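Local coordinates for protein GH127 beta-L-arabinofuranoside (Geobacillus stearothermophilus, PDB 4QK0) that probably hydrolyses beta-L-arabinofuranosides, releasing L-arabinose, as a glycoside hydrolase of family GH127, at residues 168-171 / 172-175. Residues are numbered along the deposited sequence; the frame is centred on the assembly and turned at random.
Sequences CKYA and DYIG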
loop_
_atom_site.group_PDB
_atom_site.type_symbol
_atom_site.label_atom_id
_atom_site.label_comp_id
_atom_site.label_asym_id
_atom_site.label_seq_id
_atom_site.Cartn_x
_atom_site.Cartn_y
_atom_site.Cartn_z
ATOM N N CYS A 168 -10.240 3.429 -43.756
ATOM C CA CYS A 168 -11.071 4.605 -44.087
ATOM C C CYS A 168 -12.503 4.233 -44.192
ATOM O O CYS A 168 -13.379 5.032 -43.835
ATOM C CB CYS A 168 -10.626 5.263 -45.408
ATOM S SG CYS A 168 -9.117 6.235 -45.296
ATOM N N LYS A 169 -12.794 3.020 -44.673
ATOM C CA LYS A 169 -14.183 2.562 -44.711
ATOM C C LYS A 169 -14.743 2.452 -43.299
ATOM O O LYS A 169 -15.862 2.868 -43.035
ATOM C CB LYS A 169 -14.336 1.209 -45.413
ATOM C CG LYS A 169 -14.461 1.299 -46.914
ATOM C CD LYS A 169 -14.349 -0.056 -47.639
ATOM C CE LYS A 169 -15.704 -0.630 -47.965
ATOM N NZ LYS A 169 -16.511 -0.964 -46.753
ATOM N N TYR A 170 -13.957 1.905 -42.380
ATOM C CA TYR A 170 -14.413 1.781 -40.987
ATOM C C TYR A 170 -14.533 3.194 -40.384
ATOM O O TYR A 170 -15.563 3.538 -39.806
ATOM C CB TYR A 170 -13.445 0.882 -40.205
ATOM C CG TYR A 170 -13.901 0.405 -38.850
ATOM C CD1 TYR A 170 -15.137 0.699 -38.347
ATOM C CD2 TYR A 170 -13.073 -0.406 -38.087
ATOM C CE1 TYR A 170 -15.544 0.250 -37.111
ATOM C CE2 TYR A 170 -13.464 -0.905 -36.840
ATOM C CZ TYR A 170 -14.691 -0.570 -36.351
ATOM O OH TYR A 170 -15.106 -1.037 -35.134
ATOM N N ALA A 171 -13.517 4.033 -40.568
ATOM C CA ALA A 171 -13.573 5.420 -40.016
ATOM C C ALA A 171 -14.819 6.191 -40.524
ATOM O O ALA A 171 -15.526 6.869 -39.767
ATOM C CB ALA A 171 -12.305 6.166 -40.379
ATOM N N ASP A 172 -15.127 6.027 -41.807
ATOM C CA ASP A 172 -16.350 6.648 -42.368
ATOM C C ASP A 172 -17.581 6.087 -41.710
ATOM O O ASP A 172 -18.495 6.854 -41.352
ATOM C CB ASP A 172 -16.463 6.432 -43.905
ATOM C CG ASP A 172 -15.307 7.063 -44.682
ATOM O OD1 ASP A 172 -14.646 8.001 -44.181
ATOM O OD2 ASP A 172 -15.032 6.556 -45.794
ATOM N N TYR A 173 -17.642 4.760 -41.559
ATOM C CA TYR A 173 -18.806 4.153 -40.896
ATOM C C TYR A 173 -18.936 4.711 -39.484
ATOM O O TYR A 173 -20.038 5.143 -39.050
ATOM C CB TYR A 173 -18.702 2.623 -40.889
ATOM C CG TYR A 173 -19.781 1.971 -40.072
ATOM C CD1 TYR A 173 -21.113 2.225 -40.308
ATOM C CD2 TYR A 173 -19.447 1.131 -38.981
ATOM C CE1 TYR A 173 -22.095 1.669 -39.499
ATOM C CE2 TYR A 173 -20.419 0.573 -38.159
ATOM C CZ TYR A 173 -21.715 0.842 -38.392
ATOM O OH TYR A 173 -22.668 0.266 -37.575
ATOM N N ILE A 174 -17.815 4.771 -38.761
ATOM C CA ILE A 174 -17.851 5.296 -37.385
ATOM C C ILE A 174 -18.440 6.734 -37.350
ATOM O O ILE A 174 -19.195 7.101 -36.475
ATOM C CB ILE A 174 -16.439 5.267 -36.780
ATOM C CG1 ILE A 174 -16.043 3.810 -36.470
ATOM C CG2 ILE A 174 -16.344 6.161 -35.525
ATOM C CD1 ILE A 174 -14.581 3.671 -36.185
ATOM N N GLY A 175 -18.059 7.515 -38.346
ATOM C CA GLY A 175 -18.567 8.884 -38.544
ATOM C C GLY A 175 -20.057 8.961 -38.757
ATOM O O GLY A 175 -20.674 9.906 -38.342
#
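One face of the Tyr-170 ring is covered by Ile-174, whose CD1 sits 4.0 Å from the centroid of that ring and 28° off its normal, the geometry of a CH-pi contact. Ile-174 CG1 adds a second touch, 3.7 Å from Tyr-170 CE1. With Tyr-170 CG anti to the backbone N (chi1 -167°), the ring stands out from the helix beside Ile-174, so that its CD1 and CE1 meet Ile-174 CG1 and CD1. Tyr-173 meets the same ring obliquely and more loosely: Tyr-170 CD1 lies near the plane of the Tyr-173 ring, at its edge, 4.4 Å from Tyr-173 CD2. The Tyr-173 hydroxyl is hydrogen-bonded to Trp-132 NE1.

Asp-172 folds back beside its own backbone N, placing OD2 3.0 Å from Cys-168 O; as both are acceptors, this is proximity without a bond, and the carboxylate is instead held through OD1 by Tyr-210 OH. Four i to i+4 backbone bonds underlie the arrangement, the straightest being Ile-174 N to Tyr-170 O at 2.8 Å (N-H...O 167°).

Ile-174 also packs on Leu-141 and Ala-144 of helix 140-158 and on Leu-213 and Phe-217 of helix 208-220, while Ala-171 touches Leu-201 of helix 194-205. Helix 162-177 thus packs through this side on its neighbours, as expected of an outer helix of the (alpha/alpha)6 barrel characteristic of GH127 catalytic domains (six-hairpin clan).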